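Local coordinates for protein NURA (Sulfolobus solfataricus, PDB 2YGK) that acts as a manganese-dependent nuclease that works with the helicase HerA to process DNA ends during double-strand break repair, at residues L111-E116 / S137-N142; L119-G124 / Q183-K188; N163-I168 / D176-L181. All coordinates share one frame; numbering follows the deposited sequence.

How the contacts relate
The three contacts join helices 104-123, 136-140, 162-166 and 171-193 of the NurA domain. Helix 104-123 serves contacts 1 and 2, through 111-116 and 119-124, and helix 171-193 serves contacts 2 and 3, through 183-188 and 176-181. Contact 1 alone lies at the metal site: the side chain of Glu116 is about 5 Å from the bound manganese, whereas contacts 2 and 3 are away from it. Centres lie about 11, 12 and 16 Å apart for pairs 1-2, 1-3 and 2-3. Gln183 NE2 of contact 2 probably hydrogen-bonds Ile140 O of contact 1 at 3.2 Å, and Leu111 CD2 of contact 1 packs 3.9 Å from Ile166 CD1 of contact 3.

Contact 1: L111-E116 / S137-N142; sequences LMEALE and SKKIGN
Glu116 and Lys139 meet at their charged ends, their side chains crossing at about a right angle. Lys139 NZ donates to Glu116 OE1 at 3.1 Å in a salt bridge, coming from the syn side of the carboxylate but 33° out of its plane. The glutamate runs out extended beyond CG, while the lysine bends at chi2 (-82°) and again at chi4 (108°), which carries its ammonium from helix 136-140 across to helix 104-123. On the way its CE passes Glu113 CG at 4.2 Å, an aliphatic touch; the Glu113 carboxylate stays apart, OE2 lying 5.9 Å from Lys139 NZ, where it can add only a longer-range attraction. NZ also donates to the backbone Asp133 O, its strongest polar partner, which ties it to the end of strand 129-133. A glutamine in place of Glu116 removes the one carboxylate paired directly with Lys139 NZ and would probably weaken the tie between the two helices. Asp58 and Asp133 bind manganese, and Glu116 touches Asp58 while standing about 5 Å from the ion, so the pair borders the metal site, as a second-shell neighbour of both ligands, in an RNase H-like nuclease fold.

Contact 2: L119-G124 / Q183-K188; sequences LALRDG and QFLVSK
Leu121 carries the apolar part of this contact, its two methyl branches meeting different residues of helix 171-193. CD1 packs against Leu185 CD2 at 3.9 Å, the two leucine side chains meeting at a slant through their branch ends. CD2 lies 4.0 Å from Lys188 CB, with the lysine side chain running at about a right angle to the leucine. The CB of Leu121 is directed toward the opposing helix, whereas Leu185 leaves its backbone beside the contact; with CG anti to the carbonyl carbon (chi1 -72°), its end swings in and CD2 makes the touch. Leu185 also touches Leu117, and Leu121 meets Ile189, so the apolar seam extends along both helices, with Glu192 flanking Leu121. Within helix 171-193, Lys188 CG sits 4.3 Å above one face of the Phe184 ring, offset toward the rim.

The charged groups lie apart from this seam. Lys188 offers only the base of its side chain to Leu121, because bends at chi2, chi3 and chi4 turn the rest away; its NZ forms a salt bridge with Glu191. On helix 104-123, Asp123 is held by a salt bridge to Lys126, and its OD2 accepts hydrogen bonds from the hydroxyls of Ser78 and Ser90, anchoring the end of the helix to the sheet.

Hydrogen bonding within helix 171-193 completes the account. Ser187 OG donates to Gln183 O at 2.8 Å. The backbone N of the same serine grips that oxygen too, and the two donors arrive from opposite faces of the carbonyl plane. Together these features are those of helix 171-193 packed on helix 104-123, which in turn lies on the mixed sheet of the RNase H-like NurA domain.

Contact 3: N163-I168 / D176-L181; sequences NGIISI and DLLMLL
Ile165 projects from the short helix 162-166 toward the longer helix 171-193 and spreads its branches over three leucines, pairing two successive helices joined by a short loop in the NurA domain. Its CG2 methyl lies 3.8 Å from Leu178 CG, with Leu178 CD2 close by, and 3.9 Å from Leu177 CB. The other arm reaches further: Ile165 CD1 meets Leu181 CD2 at 3.7 Å. Both leucines slant across the isoleucine, Leu178 meeting the CG2 branch and Leu181 the CD1 branch.

The torsions explain this division. Ile165 sets CG1 opposite the carbonyl carbon (chi1 -70°), and with chi2 extended CD1 is carried out to Leu181, one helical turn beyond Leu177. Leu181 instead holds its CG opposite the backbone nitrogen (chi1 -173°), which turns its CD2 toward the incoming methyl. Leu178 does not start in the direction of the short helix, but the outer part of its side chain, from CG on, comes in.

Ile168, past the helical residues 163-166, adds a separate touch: its CG1 lies 4.0 Å from Leu177 CD1, and the two side chains cross nearly at right angles. Leu177 thus receives Ile165 at its CB and Ile168 at its CD1.

Further out, neighbouring helices back these residues. Leu178 also touches Arg107 and Leu110 of helix 104-123, while Leu177 rests on Ile157 of helix 151-159 and on Phe149; Ile168 touches Glu153 of that same helix. The CB of Ile166 points away from 176-181. Just before Ile168, Ser167 OG donates to Asn163 O at 2.6 Å, tilted 17° from the carbonyl plane.

Contact 1: L111-E116 / S137-N142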
ATOM      1  N   LEU A 111      -6.927  13.293   3.710  1.00 41.36           N
ATOM      2  CA  LEU A 111      -7.849  14.236   3.115  1.00 41.87           C
ATOM      3  C   LEU A 111      -9.251  13.625   3.016  1.00 41.43           C
ATOM      4  O   LEU A 111     -10.248  14.276   3.357  1.00 42.13           O
ATOM      5  CB  LEU A 111      -7.324  14.654   1.772  1.00 42.21           C
ATOM      6  CG  LEU A 111      -8.122  15.613   0.906  1.00 43.92           C
ATOM      7  CD1 LEU A 111      -8.752  16.756   1.693  1.00 44.29           C
ATOM      8  CD2 LEU A 111      -7.166  16.128  -0.185  1.00 43.91           C
HETATM    9  N   MSE A 112      -9.327  12.357   2.628  1.00 40.77           N
HETATM   10  CA  MSE A 112     -10.600  11.653   2.583  1.00 39.75           C
HETATM   11  C   MSE A 112     -11.212  11.598   3.990  1.00 40.05           C
HETATM   12  O   MSE A 112     -12.371  11.932   4.163  1.00 39.59           O
HETATM   13  CB  MSE A 112     -10.415  10.265   1.979  1.00 38.64           C
HETATM   14  CG  MSE A 112     -11.689   9.405   1.910  1.00 38.87           C
HETATM   15 SE   MSE A 112     -11.239   7.485   1.688  1.00 39.69          SE
HETATM   16  CE  MSE A 112     -10.101   7.385   3.295  1.00 35.56           C
ATOM     17  N   GLU A 113     -10.425  11.214   4.991  1.00 41.01           N
ATOM     18  CA  GLU A 113     -10.907  11.138   6.356  1.00 42.52           C
ATOM     19  C   GLU A 113     -11.463  12.507   6.832  1.00 42.46           C
ATOM     20  O   GLU A 113     -12.550  12.592   7.387  1.00 42.28           O
ATOM     21  CB  GLU A 113      -9.804  10.540   7.257  1.00 44.46           C
ATOM     22  CG  GLU A 113      -9.859   8.909   7.314  1.00 51.26           C
ATOM     23  CD  GLU A 113      -8.502   8.145   7.009  1.00 59.65           C
ATOM     24  OE1 GLU A 113      -7.408   8.771   7.079  1.00 65.74           O
ATOM     25  OE2 GLU A 113      -8.548   6.904   6.717  1.00 62.13           O
ATOM     26  N   ALA A 114     -10.754  13.584   6.522  1.00 42.39           N
ATOM     27  CA  ALA A 114     -11.247  14.933   6.747  1.00 42.55           C
ATOM     28  C   ALA A 114     -12.684  15.164   6.260  1.00 41.60           C
ATOM     29  O   ALA A 114     -13.483  15.752   6.990  1.00 44.01           O
ATOM     30  CB  ALA A 114     -10.320  15.921   6.106  1.00 43.23           C
ATOM     31  N   LEU A 115     -13.028  14.709   5.062  1.00 39.46           N
ATOM     32  CA  LEU A 115     -14.346  14.983   4.493  1.00 39.04           C
ATOM     33  C   LEU A 115     -15.419  14.154   5.187  1.00 38.64           C
ATOM     34  O   LEU A 115     -16.545  14.637   5.422  1.00 40.37           O
ATOM     35  CB  LEU A 115     -14.383  14.710   2.993  1.00 38.38           C
ATOM     36  CG  LEU A 115     -13.523  15.620   2.106  1.00 40.36           C
ATOM     37  CD1 LEU A 115     -13.601  15.129   0.652  1.00 41.94           C
ATOM     38  CD2 LEU A 115     -13.930  17.072   2.198  1.00 39.89           C
ATOM     39  N   GLU A 116     -15.084  12.903   5.509  1.00 37.10           N
ATOM     40  CA  GLU A 116     -15.971  12.060   6.295  1.00 35.88           C
ATOM     41  C   GLU A 116     -16.299  12.772   7.594  1.00 36.17           C
ATOM     42  O   GLU A 116     -17.457  13.056   7.879  1.00 36.02           O
ATOM     43  CB  GLU A 116     -15.326  10.707   6.617  1.00 34.64           C
ATOM     44  CG  GLU A 116     -15.256   9.787   5.458  1.00 36.52           C
ATOM     45  CD  GLU A 116     -14.431   8.525   5.691  1.00 36.86           C
ATOM     46  OE1 GLU A 116     -14.713   7.754   6.593  1.00 39.41           O
ATOM     47  OE2 GLU A 116     -13.505   8.276   4.924  1.00 39.92           O
ATOM     48  N   SER A 137      -9.502   4.387  17.154  1.00 47.60           N
ATOM     49  CA  SER A 137      -8.039   4.424  17.179  1.00 50.36           C
ATOM     50  C   SER A 137      -7.485   4.803  15.836  1.00 50.66           C
ATOM     51  O   SER A 137      -6.614   5.627  15.777  1.00 52.55           O
ATOM     52  CB  SER A 137      -7.450   3.059  17.604  1.00 51.28           C
ATOM     53  OG  SER A 137      -8.233   1.927  17.096  1.00 52.20           O
ATOM     54  N   LYS A 138      -7.992   4.227  14.751  1.00 50.32           N
ATOM     55  CA  LYS A 138      -7.412   4.517  13.444  1.00 51.16           C
ATOM     56  C   LYS A 138      -7.761   5.921  12.933  1.00 50.48           C
ATOM     57  O   LYS A 138      -6.930   6.568  12.319  1.00 50.87           O
ATOM     58  CB  LYS A 138      -7.715   3.413  12.401  1.00 50.88           C
ATOM     59  CG  LYS A 138      -6.556   2.336  12.295  1.00 56.13           C
ATOM     60  CD  LYS A 138      -6.964   1.019  11.574  1.00 60.39           C
ATOM     61  CE  LYS A 138      -6.014  -0.162  11.921  1.00 64.08           C
ATOM     62  NZ  LYS A 138      -6.687  -1.527  11.839  1.00 64.33           N
ATOM     63  N   LYS A 139      -8.977   6.385  13.194  1.00 50.00           N
ATOM     64  CA  LYS A 139      -9.424   7.720  12.752  1.00 49.88           C
ATOM     65  C   LYS A 139      -8.661   8.843  13.451  1.00 51.98           C
ATOM     66  O   LYS A 139      -8.412   9.905  12.857  1.00 52.05           O
ATOM     67  CB  LYS A 139     -10.910   7.911  13.017  1.00 48.92           C
ATOM     68  CG  LYS A 139     -11.821   7.041  12.169  1.00 48.18           C
ATOM     69  CD  LYS A 139     -12.064   7.620  10.793  1.00 47.22           C
ATOM     70  CE  LYS A 139     -12.426   6.553   9.745  1.00 48.34           C
ATOM     71  NZ  LYS A 139     -13.866   6.620   9.367  1.00 50.01           N
ATOM     72  N   ILE A 140      -8.309   8.601  14.713  1.00 53.62           N
ATOM     73  CA  ILE A 140      -7.540   9.544  15.500  1.00 56.28           C
ATOM     74  C   ILE A 140      -6.128   9.689  14.983  1.00 58.06           C
ATOM     75  O   ILE A 140      -5.567  10.760  15.080  1.00 59.67           O
ATOM     76  CB  ILE A 140      -7.467   9.101  16.969  1.00 57.90           C
ATOM     77  CG1 ILE A 140      -8.684   9.618  17.726  1.00 57.66           C
ATOM     78  CG2 ILE A 140      -6.162   9.584  17.639  1.00 60.19           C
ATOM     79  CD1 ILE A 140      -8.554   9.459  19.188  1.00 59.94           C
ATOM     80  N   GLY A 141      -5.554   8.605  14.455  1.00 58.51           N
ATOM     81  CA  GLY A 141      -4.225   8.645  13.858  1.00 60.14           C
ATOM     82  C   GLY A 141      -3.159   8.631  14.927  1.00 63.32           C
ATOM     83  O   GLY A 141      -3.481   8.556  16.108  1.00 64.20           O
ATOM     84  N   ASN A 142      -1.893   8.690  14.511  1.00 65.70           N
ATOM     85  CA  ASN A 142      -0.751   8.662  15.446  1.00 69.02           C
ATOM     86  C   ASN A 142      -0.488  10.021  16.057  1.00 70.26           C
ATOM     87  O   ASN A 142      -1.120  11.001  15.707  1.00 69.70           O
ATOM     88  CB  ASN A 142       0.536   8.169  14.750  1.00 70.61           C
ATOM     89  CG  ASN A 142       0.460   6.697  14.305  1.00 72.35           C
ATOM     90  OD1 ASN A 142      -0.321   5.895  14.845  1.00 74.97           O
ATOM     91  ND2 ASN A 142       1.300   6.335  13.323  1.00 76.19           N
TER

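Contact 2: L119-G124 / Q183-K188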
ATOM      1  N   LEU A 119     -18.473  15.710   7.398  1.00 43.78           N
ATOM      2  CA  LEU A 119     -19.887  15.407   7.134  1.00 44.49           C
ATOM      3  C   LEU A 119     -20.564  14.866   8.398  1.00 45.21           C
ATOM      4  O   LEU A 119     -21.775  15.021   8.598  1.00 46.01           O
ATOM      5  CB  LEU A 119     -20.042  14.405   5.982  1.00 43.16           C
ATOM      6  CG  LEU A 119     -19.700  14.918   4.582  1.00 44.51           C
ATOM      7  CD1 LEU A 119     -19.767  13.845   3.521  1.00 44.58           C
ATOM      8  CD2 LEU A 119     -20.666  15.998   4.231  1.00 49.27           C
ATOM      9  N   ALA A 120     -19.797  14.238   9.267  1.00 45.54           N
ATOM     10  CA  ALA A 120     -20.360  13.811  10.544  1.00 46.66           C
ATOM     11  C   ALA A 120     -20.820  15.050  11.331  1.00 49.77           C
ATOM     12  O   ALA A 120     -21.835  15.017  12.041  1.00 51.55           O
ATOM     13  CB  ALA A 120     -19.337  12.998  11.333  1.00 45.40           C
ATOM     14  N   LEU A 121     -20.099  16.156  11.212  1.00 51.87           N
ATOM     15  CA  LEU A 121     -20.529  17.380  11.862  1.00 54.86           C
ATOM     16  C   LEU A 121     -21.644  18.022  11.079  1.00 57.22           C
ATOM     17  O   LEU A 121     -22.582  18.552  11.665  1.00 60.35           O
ATOM     18  CB  LEU A 121     -19.400  18.369  12.002  1.00 55.57           C
ATOM     19  CG  LEU A 121     -18.367  17.960  13.031  1.00 54.97           C
ATOM     20  CD1 LEU A 121     -17.088  18.728  12.740  1.00 57.69           C
ATOM     21  CD2 LEU A 121     -18.836  18.211  14.475  1.00 54.62           C
ATOM     22  N   ARG A 122     -21.569  17.992   9.764  1.00 57.51           N
ATOM     23  CA  ARG A 122     -22.665  18.535   9.001  1.00 59.95           C
ATOM     24  C   ARG A 122     -23.998  17.855   9.360  1.00 59.66           C
ATOM     25  O   ARG A 122     -24.904  18.510   9.812  1.00 61.57           O
ATOM     26  CB  ARG A 122     -22.402  18.454   7.502  1.00 59.91           C
ATOM     27  CG  ARG A 122     -23.297  19.373   6.690  1.00 64.98           C
ATOM     28  CD  ARG A 122     -22.862  19.458   5.239  1.00 70.74           C
ATOM     29  NE  ARG A 122     -24.018  19.639   4.364  1.00 77.95           N
ATOM     30  CZ  ARG A 122     -24.001  19.552   3.034  1.00 82.98           C
ATOM     31  NH1 ARG A 122     -22.871  19.280   2.374  1.00 83.38           N
ATOM     32  NH2 ARG A 122     -25.140  19.725   2.360  1.00 86.05           N
ATOM     33  N   ASP A 123     -24.112  16.549   9.178  1.00 57.69           N
ATOM     34  CA  ASP A 123     -25.428  15.919   9.171  1.00 57.69           C
ATOM     35  C   ASP A 123     -25.661  15.032  10.357  1.00 56.08           C
ATOM     36  O   ASP A 123     -26.698  14.386  10.433  1.00 55.47           O
ATOM     37  CB  ASP A 123     -25.632  15.082   7.897  1.00 57.18           C
ATOM     38  CG  ASP A 123     -25.397  15.881   6.610  1.00 59.39           C
ATOM     39  OD1 ASP A 123     -25.950  16.999   6.454  1.00 64.94           O
ATOM     40  OD2 ASP A 123     -24.672  15.373   5.741  1.00 57.42           O
ATOM     41  N   GLY A 124     -24.724  15.007  11.292  1.00 55.34           N
ATOM     42  CA  GLY A 124     -24.844  14.104  12.442  1.00 55.19           C
ATOM     43  C   GLY A 124     -26.097  14.292  13.274  1.00 56.97           C
ATOM     44  O   GLY A 124     -26.729  13.335  13.699  1.00 56.99           O
ATOM     45  N   GLN A 183      -7.707  14.928  14.145  1.00 51.40           N
ATOM     46  CA  GLN A 183      -7.799  14.840  15.611  1.00 52.66           C
ATOM     47  C   GLN A 183      -8.740  15.907  16.173  1.00 53.55           C
ATOM     48  O   GLN A 183      -9.536  15.635  17.069  1.00 54.14           O
ATOM     49  CB  GLN A 183      -6.413  14.933  16.272  1.00 54.73           C
ATOM     50  CG  GLN A 183      -5.552  13.678  16.080  1.00 54.67           C
ATOM     51  CD  GLN A 183      -4.174  13.728  16.752  1.00 59.43           C
ATOM     52  OE1 GLN A 183      -3.696  14.778  17.202  1.00 62.62           O
ATOM     53  NE2 GLN A 183      -3.528  12.571  16.815  1.00 60.50           N
ATOM     54  N   PHE A 184      -8.670  17.102  15.611  1.00 54.48           N
ATOM     55  CA  PHE A 184      -9.514  18.212  16.006  1.00 56.05           C
ATOM     56  C   PHE A 184     -10.947  17.958  15.588  1.00 54.44           C
ATOM     57  O   PHE A 184     -11.876  18.213  16.360  1.00 56.30           O
ATOM     58  CB  PHE A 184      -8.982  19.502  15.391  1.00 57.97           C
ATOM     59  CG  PHE A 184      -9.878  20.700  15.578  1.00 61.92           C
ATOM     60  CD1 PHE A 184      -9.950  21.359  16.804  1.00 65.89           C
ATOM     61  CD2 PHE A 184     -10.625  21.193  14.513  1.00 63.56           C
ATOM     62  CE1 PHE A 184     -10.765  22.477  16.962  1.00 68.95           C
ATOM     63  CE2 PHE A 184     -11.436  22.324  14.665  1.00 66.16           C
ATOM     64  CZ  PHE A 184     -11.505  22.963  15.890  1.00 68.75           C
ATOM     65  N   LEU A 185     -11.137  17.408  14.392  1.00 52.05           N
ATOM     66  CA  LEU A 185     -12.467  17.009  13.926  1.00 49.99           C
ATOM     67  C   LEU A 185     -13.132  15.879  14.727  1.00 49.04           C
ATOM     68  O   LEU A 185     -14.336  15.931  15.010  1.00 48.75           O
ATOM     69  CB  LEU A 185     -12.388  16.636  12.451  1.00 47.88           C
ATOM     70  CG  LEU A 185     -12.185  17.857  11.578  1.00 48.31           C
ATOM     71  CD1 LEU A 185     -11.905  17.421  10.156  1.00 45.45           C
ATOM     72  CD2 LEU A 185     -13.397  18.803  11.639  1.00 48.18           C
ATOM     73  N   VAL A 186     -12.381  14.833  15.061  1.00 48.65           N
ATOM     74  CA  VAL A 186     -12.932  13.788  15.951  1.00 47.75           C
ATOM     75  C   VAL A 186     -13.342  14.452  17.238  1.00 50.21           C
ATOM     76  O   VAL A 186     -14.412  14.184  17.756  1.00 49.66           O
ATOM     77  CB  VAL A 186     -11.912  12.700  16.289  1.00 47.12           C
ATOM     78  CG1 VAL A 186     -12.383  11.860  17.443  1.00 45.17           C
ATOM     79  CG2 VAL A 186     -11.644  11.840  15.058  1.00 45.17           C
ATOM     80  N   SER A 187     -12.490  15.333  17.742  1.00 52.93           N
ATOM     81  CA  SER A 187     -12.749  15.949  19.045  1.00 56.53           C
ATOM     82  C   SER A 187     -14.041  16.745  19.100  1.00 57.31           C
ATOM     83  O   SER A 187     -14.698  16.759  20.132  1.00 58.38           O
ATOM     84  CB  SER A 187     -11.595  16.856  19.459  1.00 59.00           C
ATOM     85  OG  SER A 187     -10.451  16.063  19.668  1.00 60.75           O
ATOM     86  N   LYS A 188     -14.394  17.407  18.004  1.00 57.12           N
ATOM     87  CA  LYS A 188     -15.645  18.141  17.943  1.00 58.51           C
ATOM     88  C   LYS A 188     -16.819  17.171  17.932  1.00 56.10           C
ATOM     89  O   LYS A 188     -17.821  17.393  18.599  1.00 56.59           O
ATOM     90  CB  LYS A 188     -15.684  19.070  16.731  1.00 58.97           C
ATOM     91  CG  LYS A 188     -14.597  20.161  16.806  1.00 65.72           C
ATOM     92  CD  LYS A 188     -15.146  21.601  16.652  1.00 73.47           C
ATOM     93  CE  LYS A 188     -16.032  22.042  17.839  1.00 78.16           C
ATOM     94  NZ  LYS A 188     -15.266  22.649  18.975  1.00 82.52           N
TER

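Contact 3: N163-I168 / D176-L181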
ATOM      1  N   ASN A 163      -8.795  23.823   1.826  1.00 80.93           N
ATOM      2  CA  ASN A 163      -8.139  24.520   0.706  1.00 81.98           C
ATOM      3  C   ASN A 163      -6.799  25.128   1.119  1.00 82.71           C
ATOM      4  O   ASN A 163      -5.853  25.141   0.331  1.00 82.75           O
ATOM      5  CB  ASN A 163      -9.045  25.614   0.103  1.00 83.83           C
ATOM      6  CG  ASN A 163     -10.145  25.050  -0.803  1.00 83.59           C
ATOM      7  OD1 ASN A 163     -10.896  24.148  -0.411  1.00 83.44           O
ATOM      8  ND2 ASN A 163     -10.253  25.597  -2.015  1.00 85.33           N
ATOM      9  N   GLY A 164      -6.732  25.614   2.359  1.00 83.31           N
ATOM     10  CA  GLY A 164      -5.501  26.162   2.927  1.00 84.81           C
ATOM     11  C   GLY A 164      -4.421  25.126   3.209  1.00 83.54           C
ATOM     12  O   GLY A 164      -3.260  25.311   2.841  1.00 83.98           O
ATOM     13  N   ILE A 165      -4.807  24.042   3.882  1.00 81.85           N
ATOM     14  CA  ILE A 165      -3.873  22.982   4.253  1.00 80.77           C
ATOM     15  C   ILE A 165      -3.288  22.332   3.003  1.00 80.76           C
ATOM     16  O   ILE A 165      -2.094  22.029   2.948  1.00 81.14           O
ATOM     17  CB  ILE A 165      -4.551  21.920   5.158  1.00 78.63           C
ATOM     18  CG1 ILE A 165      -4.836  22.504   6.542  1.00 79.00           C
ATOM     19  CG2 ILE A 165      -3.679  20.684   5.298  1.00 76.59           C
ATOM     20  CD1 ILE A 165      -5.743  21.646   7.399  1.00 75.86           C
ATOM     21  N   ILE A 166      -4.132  22.132   1.993  1.00 80.92           N
ATOM     22  CA  ILE A 166      -3.686  21.576   0.713  1.00 81.35           C
ATOM     23  C   ILE A 166      -2.646  22.453   0.041  1.00 84.63           C
ATOM     24  O   ILE A 166      -1.709  21.927  -0.542  1.00 84.62           O
ATOM     25  CB  ILE A 166      -4.864  21.342  -0.275  1.00 80.05           C
ATOM     26  CG1 ILE A 166      -5.767  20.195   0.214  1.00 76.92           C
ATOM     27  CG2 ILE A 166      -4.326  21.074  -1.686  1.00 79.38           C
ATOM     28  CD1 ILE A 166      -7.036  20.012  -0.612  1.00 74.80           C
ATOM     29  N   SER A 167      -2.806  23.775   0.157  1.00 88.68           N
ATOM     30  CA  SER A 167      -1.919  24.777  -0.493  1.00 92.36           C
ATOM     31  C   SER A 167      -0.505  24.907   0.093  1.00 96.11           C
ATOM     32  O   SER A 167       0.321  25.632  -0.462  1.00 97.97           O
ATOM     33  CB  SER A 167      -2.579  26.160  -0.460  1.00 93.78           C
ATOM     34  OG  SER A 167      -3.872  26.135  -1.032  1.00 91.39           O
ATOM     35  N   ILE A 168      -0.234  24.236   1.212  1.00 98.64           N
ATOM     36  CA  ILE A 168       1.100  24.237   1.827  1.00102.70           C
ATOM     37  C   ILE A 168       2.176  23.833   0.822  1.00105.01           C
ATOM     38  O   ILE A 168       1.917  23.090  -0.123  1.00103.55           O
ATOM     39  CB  ILE A 168       1.173  23.299   3.081  1.00102.16           C
ATOM     40  CG1 ILE A 168       0.732  24.041   4.343  1.00103.85           C
ATOM     41  CG2 ILE A 168       2.586  22.761   3.311  1.00103.27           C
ATOM     42  CD1 ILE A 168       1.825  24.907   4.968  1.00107.53           C
ATOM     43  N   ASP A 176       1.247  16.131   8.261  1.00 67.89           N
ATOM     44  CA  ASP A 176       1.120  16.384   9.698  1.00 68.11           C
ATOM     45  C   ASP A 176      -0.014  17.355  10.030  1.00 67.06           C
ATOM     46  O   ASP A 176      -0.756  17.128  10.984  1.00 66.46           O
ATOM     47  CB  ASP A 176       2.452  16.846  10.308  1.00 70.74           C
ATOM     48  CG  ASP A 176       3.404  15.683  10.583  1.00 71.00           C
ATOM     49  OD1 ASP A 176       3.097  14.532  10.187  1.00 68.68           O
ATOM     50  OD2 ASP A 176       4.450  15.909  11.222  1.00 73.29           O
ATOM     51  N   LEU A 177      -0.173  18.410   9.238  1.00 66.13           N
ATOM     52  CA  LEU A 177      -1.346  19.264   9.383  1.00 65.03           C
ATOM     53  C   LEU A 177      -2.651  18.517   9.187  1.00 61.49           C
ATOM     54  O   LEU A 177      -3.607  18.772   9.896  1.00 61.47           O
ATOM     55  CB  LEU A 177      -1.320  20.421   8.404  1.00 65.68           C
ATOM     56  CG  LEU A 177      -0.573  21.660   8.834  1.00 69.51           C
ATOM     57  CD1 LEU A 177      -0.821  22.740   7.761  1.00 70.42           C
ATOM     58  CD2 LEU A 177      -0.977  22.146  10.238  1.00 71.25           C
ATOM     59  N   LEU A 178      -2.709  17.619   8.208  1.00 58.73           N
ATOM     60  CA  LEU A 178      -3.936  16.839   7.978  1.00 55.76           C
ATOM     61  C   LEU A 178      -4.233  15.898   9.142  1.00 54.81           C
ATOM     62  O   LEU A 178      -5.368  15.738   9.518  1.00 53.79           O
ATOM     63  CB  LEU A 178      -3.876  16.081   6.658  1.00 53.85           C
ATOM     64  CG  LEU A 178      -4.114  16.937   5.408  1.00 53.22           C
ATOM     65  CD1 LEU A 178      -3.597  16.282   4.094  1.00 49.77           C
ATOM     66  CD2 LEU A 178      -5.573  17.284   5.299  1.00 51.38           C
HETATM   67  N   MSE A 179      -3.199  15.294   9.714  0.50 55.64           N
HETATM   68  CA  MSE A 179      -3.362  14.457  10.890  0.50 55.69           C
HETATM   69  C   MSE A 179      -3.997  15.257  12.023  0.50 56.83           C
HETATM   70  O   MSE A 179      -4.980  14.820  12.627  0.50 56.14           O
HETATM   71  CB  MSE A 179      -2.013  13.901  11.335  0.50 57.19           C
HETATM   72  CG  MSE A 179      -1.496  12.819  10.425  0.50 56.89           C
HETATM   73 SE   MSE A 179       0.223  12.143  10.974  0.50 62.61          SE
HETATM   74  CE  MSE A 179      -0.346  11.226  12.610  0.50 60.11           C
ATOM     75  N   LEU A 180      -3.438  16.432  12.298  1.00 58.89           N
ATOM     76  CA  LEU A 180      -3.994  17.325  13.317  1.00 60.09           C
ATOM     77  C   LEU A 180      -5.466  17.645  13.059  1.00 58.18           C
ATOM     78  O   LEU A 180      -6.305  17.493  13.948  1.00 57.66           O
ATOM     79  CB  LEU A 180      -3.201  18.632  13.404  1.00 62.82           C
ATOM     80  CG  LEU A 180      -2.246  18.797  14.589  1.00 65.99           C
ATOM     81  CD1 LEU A 180      -1.692  20.216  14.602  1.00 69.04           C
ATOM     82  CD2 LEU A 180      -2.924  18.503  15.931  1.00 66.44           C
ATOM     83  N   LEU A 181      -5.773  18.058  11.831  1.00 56.51           N
ATOM     84  CA  LEU A 181      -7.157  18.356  11.444  1.00 54.94           C
ATOM     85  C   LEU A 181      -8.122  17.225  11.816  1.00 52.63           C
ATOM     86  O   LEU A 181      -9.180  17.451  12.414  1.00 52.43           O
ATOM     87  CB  LEU A 181      -7.255  18.635   9.938  1.00 53.68           C
ATOM     88  CG  LEU A 181      -8.637  19.112   9.482  1.00 52.57           C
ATOM     89  CD1 LEU A 181      -9.105  20.296  10.331  1.00 54.26           C
ATOM     90  CD2 LEU A 181      -8.662  19.450   8.004  1.00 50.85           C
TER